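Local coordinates for protein Na-translocating NADH-quinone reductase subunit C NqrC (Shewanella oneidensis, PDB 4XHF) that binds flavin mononucleotide and forms the soluble part of subunit C of a membrane-bound bacterial respiratory complex, at residues 43-48 / 131-136; 39-44 / 116-121. All coordinates share one frame; numbering follows the deposited sequence.

Overall arrangement
Both contacts are buried and both press helix 29-48 against one face of the antiparallel sheet, with centres about 6 Å apart. Contact 1 (43-48 / 131-136) lies about 6 Å from the centre of the chain and uses the last turns of the helix; contact 2 (39-44 / 116-121) begins one turn earlier and lies about 9 Å from that centre. Their strands, 113-123 and 129-139, are antiparallel neighbours, joined where the V133 N–F120 O bond runs between the contacts. V45 also packs on F120, so the two contacts merge. Chemically, the side chains of contact 1 are all aliphatic, whereas contact 2 adds an arginine guanidinium and an aromatic ring.

Contact 1 of 2, residues 43-48 / 131-136; sequences RYVLMA and SVVVPF
V133 projects from strand 129-139 toward the last turns of helix 29-48 and meets V45 and A48 there, a helix-on-sheet packing in which one branched side chain fits against two helix residues. The CA atoms of V45 and V133 are 6.5 Å apart. From V133 CB, which lies 4.2 Å from V45 CG1, the valine of the strand divides between the two partners. V133 CG1 is anti to the backbone N (chi1 -172°) and reaches the methyl of A48, at 4.1 Å from A48 CB. V133 CG2, beside the backbone N, turns to V45 instead, touching both its side chain and its backbone: V45 CG1 is 4.0 Å from V133 CG2. The V45 and V133 side chains cross at a slant, and all three residues are buried. No hydrogen bond links the segments; methyl groups make most of the contact.

On the sheet, Y148 and A150 of strand 144-151 and V122 of strand 113-123 also border V133, while A48 rests on V162 of strand 158-165. The backbone takes part as well: V133 CG2 sits 3.9 Å from V45 O, a van der Waals approach to the carbonyl oxygen.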
loop_
_atom_site.group_PDB
_atom_site.type_symbol
_atom_site.label_atom_id
_atom_site.label_comp_id
_atom_site.label_asym_id
_atom_site.label_seq_id
_atom_site.Cartn_x
_atom_site.Cartn_y
_atom_site.Cartn_z
ATOM N N ARG A 43 3.459 7.806 10.234
ATOM C CA ARG A 43 3.875 6.615 10.963
ATOM C C ARG A 43 3.678 5.367 10.106
ATOM O O ARG A 43 4.565 4.521 10.032
ATOM C CB ARG A 43 3.107 6.487 12.283
ATOM C CG ARG A 43 3.514 7.518 13.333
ATOM C CD ARG A 43 2.950 7.190 14.711
ATOM N NE ARG A 43 1.488 7.246 14.749
ATOM C CZ ARG A 43 0.774 8.322 15.076
ATOM N NH1 ARG A 43 1.369 9.465 15.398
ATOM N NH2 ARG A 43 -0.548 8.255 15.081
ATOM N N TYR A 44 2.523 5.267 9.451
ATOM C CA TYR A 44 2.222 4.130 8.582
ATOM C C TYR A 44 3.293 3.949 7.512
ATOM O O TYR A 44 3.779 2.842 7.282
ATOM C CB TYR A 44 0.861 4.306 7.898
ATOM C CG TYR A 44 -0.341 4.300 8.820
ATOM C CD1 TYR A 44 -0.341 3.578 10.005
ATOM C CD2 TYR A 44 -1.485 5.017 8.492
ATOM C CE1 TYR A 44 -1.446 3.575 10.840
ATOM C CE2 TYR A 44 -2.591 5.020 9.320
ATOM C CZ TYR A 44 -2.567 4.299 10.491
ATOM O OH TYR A 44 -3.670 4.303 11.314
ATOM N N VAL A 45 3.655 5.051 6.862
ATOM C CA VAL A 45 4.604 5.024 5.756
ATOM C C VAL A 45 5.980 4.580 6.234
ATOM O O VAL A 45 6.617 3.738 5.606
ATOM C CB VAL A 45 4.697 6.412 5.074
ATOM C CG1 VAL A 45 5.855 6.475 4.079
ATOM C CG2 VAL A 45 3.390 6.734 4.373
ATOM N N LEU A 46 6.433 5.138 7.351
ATOM C CA LEU A 46 7.741 4.785 7.891
ATOM C C LEU A 46 7.755 3.336 8.364
ATOM O O LEU A 46 8.739 2.624 8.174
ATOM C CB LEU A 46 8.124 5.718 9.041
ATOM C CG LEU A 46 8.389 7.181 8.674
ATOM C CD1 LEU A 46 8.621 7.996 9.936
ATOM C CD2 LEU A 46 9.572 7.320 7.722
ATOM N N MET A 47 6.656 2.899 8.971
ATOM C CA MET A 47 6.544 1.526 9.444
ATOM C C MET A 47 6.611 0.547 8.279
ATOM O O MET A 47 7.256 -0.498 8.366
ATOM C CB MET A 47 5.244 1.329 10.224
ATOM C CG MET A 47 5.301 1.859 11.651
ATOM S SD MET A 47 3.765 1.711 12.590
ATOM C CE MET A 47 2.719 0.761 11.486
ATOM N N ALA A 48 5.943 0.892 7.185
ATOM C CA ALA A 48 5.948 0.051 5.996
ATOM C C ALA A 48 7.337 0.010 5.366
ATOM O O ALA A 48 7.785 -1.035 4.897
ATOM C CB ALA A 48 4.927 0.552 4.994
ATOM N N SER A 131 12.872 2.505 -0.622
ATOM C CA SER A 131 11.643 1.843 -1.029
ATOM C C SER A 131 10.647 2.862 -1.555
ATOM O O SER A 131 10.838 4.069 -1.407
ATOM C CB SER A 131 11.029 1.062 0.140
ATOM O OG SER A 131 10.573 1.933 1.160
ATOM N N VAL A 132 9.592 2.363 -2.186
ATOM C CA VAL A 132 8.464 3.192 -2.577
ATOM C C VAL A 132 7.219 2.629 -1.906
ATOM O O VAL A 132 6.873 1.463 -2.096
ATOM C CB VAL A 132 8.275 3.239 -4.107
ATOM C CG1 VAL A 132 7.143 4.191 -4.479
ATOM C CG2 VAL A 132 9.566 3.667 -4.792
ATOM N N VAL A 133 6.570 3.456 -1.093
ATOM C CA VAL A 133 5.367 3.049 -0.382
ATOM C C VAL A 133 4.142 3.520 -1.153
ATOM O O VAL A 133 4.010 4.708 -1.456
ATOM C CB VAL A 133 5.336 3.615 1.049
ATOM C CG1 VAL A 133 4.179 3.015 1.834
ATOM C CG2 VAL A 133 6.660 3.346 1.758
ATOM N N VAL A 134 3.254 2.581 -1.469
ATOM C CA VAL A 134 2.038 2.888 -2.216
ATOM C C VAL A 134 0.799 2.422 -1.456
ATOM O O VAL A 134 0.840 1.412 -0.755
ATOM C CB VAL A 134 2.046 2.232 -3.614
ATOM C CG1 VAL A 134 3.245 2.702 -4.409
ATOM C CG2 VAL A 134 2.043 0.710 -3.507
ATOM N N PRO A 135 -0.310 3.162 -1.591
ATOM C CA PRO A 135 -1.570 2.748 -0.973
ATOM C C PRO A 135 -2.252 1.638 -1.760
ATOM O O PRO A 135 -2.209 1.636 -2.990
ATOM C CB PRO A 135 -2.407 4.026 -1.002
ATOM C CG PRO A 135 -1.912 4.753 -2.202
ATOM C CD PRO A 135 -0.438 4.465 -2.263
ATOM N N PHE A 136 -2.871 0.702 -1.053
ATOM C CA PHE A 136 -3.680 -0.317 -1.695
ATOM C C PHE A 136 -4.907 -0.556 -0.839
ATOM O O PHE A 136 -4.875 -0.368 0.377
ATOM C CB PHE A 136 -2.892 -1.615 -1.887
ATOM C CG PHE A 136 -2.780 -2.442 -0.647
ATOM C CD1 PHE A 136 -2.005 -2.015 0.415
ATOM C CD2 PHE A 136 -3.448 -3.646 -0.543
ATOM C CE1 PHE A 136 -1.895 -2.774 1.557
ATOM C CE2 PHE A 136 -3.345 -4.410 0.598
ATOM C CZ PHE A 136 -2.566 -3.973 1.650
#

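Contact 2 of 2, residues 39-44 / 116-121; sequences DELQRY and DARVFK
L41 reaches from helix 29-48 toward strand 113-123 and lays its forked end against the guanidinium of R118, with the ring of F120 beside it. The leucine and arginine side chains come from opposite directions and meet where the flat group of R118 presents one face: L41 CD2 lies 3.5 Å above that plane, displaced toward its rim. L41 CD2 is 3.6 Å from both R118 CZ and R118 NH1. The second methyl bridges the two strand residues: L41 CD1 lies 3.9 Å from R118 NH2 and 4.1 Å from F120 CZ. L41 CD1 meets the F120 ring obliquely, and the leucine and phenylalanine side chains slant across one another.

With chi1 of L41 at 179°, CG points away from the backbone N and the fork stands off the helix. R118 is extended through its first two torsions and bends at chi3 (56°), turning its planar end so that a face receives the leucine methyl. That end is also held by polar contact: R118 NH1 donates to the carbonyl oxygen of V85, so a buried charged group has a hydrogen-bonding partner at its margin while its face is packed by hydrocarbon. R118 N is hydrogen-bonded to the carboxylate oxygen OE2 of E90 in helix 90-95.

Y148 of strand 144-151 touches both L41 and R118, and L86 adds to the packing around the leucine. The contact thus joins helix 29-48 to strand 113-123, which pairs with strand 67-73 through V119 and L70 and with strand 129-139 through F120 and V133.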
loop_
_atom_site.group_PDB
_atom_site.type_symbol
_atom_site.label_atom_id
_atom_site.label_comp_id
_atom_site.label_asym_id
_atom_site.label_seq_id
_atom_site.Cartn_x
_atom_site.Cartn_y
_atom_site.Cartn_z
ATOM N N ASP A 39 -0.276 12.577 11.055
ATOM C CA ASP A 39 0.648 11.900 11.960
ATOM C C ASP A 39 0.564 10.388 11.789
ATOM O O ASP A 39 1.585 9.709 11.696
ATOM C CB ASP A 39 0.357 12.270 13.415
ATOM C CG ASP A 39 0.776 13.687 13.760
ATOM O OD1 ASP A 39 1.581 14.280 13.010
ATOM O OD2 ASP A 39 0.308 14.203 14.796
ATOM N N GLU A 40 -0.657 9.865 11.760
ATOM C CA GLU A 40 -0.875 8.441 11.536
ATOM C C GLU A 40 -0.318 8.028 10.177
ATOM O O GLU A 40 0.333 6.991 10.053
ATOM C CB GLU A 40 -2.366 8.102 11.626
ATOM C CG GLU A 40 -2.963 8.313 13.016
ATOM C CD GLU A 40 -4.477 8.210 13.040
ATOM O OE1 GLU A 40 -5.082 7.969 11.974
ATOM O OE2 GLU A 40 -5.064 8.371 14.132
ATOM N N LEU A 41 -0.571 8.853 9.167
ATOM C CA LEU A 41 -0.065 8.617 7.820
ATOM C C LEU A 41 1.456 8.494 7.807
ATOM O O LEU A 41 2.005 7.540 7.259
ATOM C CB LEU A 41 -0.506 9.748 6.890
ATOM C CG LEU A 41 -0.034 9.682 5.437
ATOM C CD1 LEU A 41 -0.553 8.432 4.754
ATOM C CD2 LEU A 41 -0.481 10.920 4.682
ATOM N N GLN A 42 2.129 9.465 8.418
ATOM C CA GLN A 42 3.586 9.474 8.472
ATOM C C GLN A 42 4.119 8.219 9.156
ATOM O O GLN A 42 5.098 7.626 8.708
ATOM C CB GLN A 42 4.085 10.728 9.196
ATOM C CG GLN A 42 3.964 12.006 8.371
ATOM C CD GLN A 42 4.415 13.242 9.126
ATOM O OE1 GLN A 42 4.128 13.401 10.312
ATOM N NE2 GLN A 42 5.131 14.125 8.439
ATOM N N ARG A 43 3.459 7.806 10.234
ATOM C CA ARG A 43 3.875 6.615 10.963
ATOM C C ARG A 43 3.678 5.367 10.106
ATOM O O ARG A 43 4.565 4.521 10.032
ATOM C CB ARG A 43 3.107 6.487 12.283
ATOM C CG ARG A 43 3.514 7.518 13.333
ATOM C CD ARG A 43 2.950 7.190 14.711
ATOM N NE ARG A 43 1.488 7.246 14.749
ATOM C CZ ARG A 43 0.774 8.322 15.076
ATOM N NH1 ARG A 43 1.369 9.465 15.398
ATOM N NH2 ARG A 43 -0.548 8.255 15.081
ATOM N N TYR A 44 2.523 5.267 9.451
ATOM C CA TYR A 44 2.222 4.130 8.582
ATOM C C TYR A 44 3.293 3.949 7.512
ATOM O O TYR A 44 3.779 2.842 7.282
ATOM C CB TYR A 44 0.861 4.306 7.898
ATOM C CG TYR A 44 -0.341 4.300 8.820
ATOM C CD1 TYR A 44 -0.341 3.578 10.005
ATOM C CD2 TYR A 44 -1.485 5.017 8.492
ATOM C CE1 TYR A 44 -1.446 3.575 10.840
ATOM C CE2 TYR A 44 -2.591 5.020 9.320
ATOM C CZ TYR A 44 -2.567 4.299 10.491
ATOM O OH TYR A 44 -3.670 4.303 11.314
ATOM N N ASP A 116 -5.636 9.825 -9.785
ATOM C CA ASP A 116 -4.333 10.041 -9.161
ATOM C C ASP A 116 -4.213 9.288 -7.842
ATOM O O ASP A 116 -5.188 9.145 -7.106
ATOM C CB ASP A 116 -4.091 11.534 -8.910
ATOM C CG ASP A 116 -4.118 12.357 -10.183
ATOM O OD1 ASP A 116 -3.948 11.778 -11.276
ATOM O OD2 ASP A 116 -4.305 13.588 -10.087
ATOM N N ALA A 117 -3.003 8.820 -7.552
ATOM C CA ALA A 117 -2.703 8.166 -6.285
ATOM C C ALA A 117 -1.542 8.871 -5.594
ATOM O O ALA A 117 -0.632 9.375 -6.252
ATOM C CB ALA A 117 -2.378 6.702 -6.510
ATOM N N ARG A 118 -1.588 8.915 -4.267
ATOM C CA ARG A 118 -0.491 9.467 -3.485
ATOM C C ARG A 118 0.492 8.364 -3.140
ATOM O O ARG A 118 0.111 7.357 -2.551
ATOM C CB ARG A 118 -1.005 10.133 -2.211
ATOM C CG ARG A 118 0.097 10.609 -1.275
ATOM C CD ARG A 118 -0.490 11.272 -0.047
ATOM N NE ARG A 118 -1.418 10.387 0.650
ATOM C CZ ARG A 118 -2.295 10.788 1.565
ATOM N NH1 ARG A 118 -2.372 12.068 1.901
ATOM N NH2 ARG A 118 -3.099 9.906 2.142
ATOM N N VAL A 119 1.752 8.564 -3.510
ATOM C CA VAL A 119 2.801 7.589 -3.242
ATOM C C VAL A 119 3.950 8.266 -2.509
ATOM O O VAL A 119 4.022 9.494 -2.457
ATOM C CB VAL A 119 3.318 6.935 -4.542
ATOM C CG1 VAL A 119 2.194 6.200 -5.246
ATOM C CG2 VAL A 119 3.927 7.974 -5.470
ATOM N N PHE A 120 4.840 7.458 -1.943
ATOM C CA PHE A 120 5.953 7.968 -1.149
ATOM C C PHE A 120 7.268 7.297 -1.525
ATOM O O PHE A 120 7.390 6.079 -1.449
ATOM C CB PHE A 120 5.686 7.752 0.341
ATOM C CG PHE A 120 4.376 8.306 0.810
ATOM C CD1 PHE A 120 3.223 7.542 0.744
ATOM C CD2 PHE A 120 4.299 9.584 1.329
ATOM C CE1 PHE A 120 2.016 8.049 1.181
ATOM C CE2 PHE A 120 3.097 10.098 1.767
ATOM C CZ PHE A 120 1.953 9.329 1.694
ATOM N N LYS A 121 8.245 8.101 -1.933
ATOM C CA LYS A 121 9.606 7.616 -2.127
ATOM C C LYS A 121 10.354 7.734 -0.807
ATOM O O LYS A 121 10.333 8.790 -0.179
ATOM C CB LYS A 121 10.327 8.405 -3.220
ATOM C CG LYS A 121 9.831 8.130 -4.631
ATOM C CD LYS A 121 10.607 8.948 -5.651
ATOM C CE LYS A 121 10.109 8.706 -7.064
ATOM N NZ LYS A 121 10.855 9.526 -8.057
#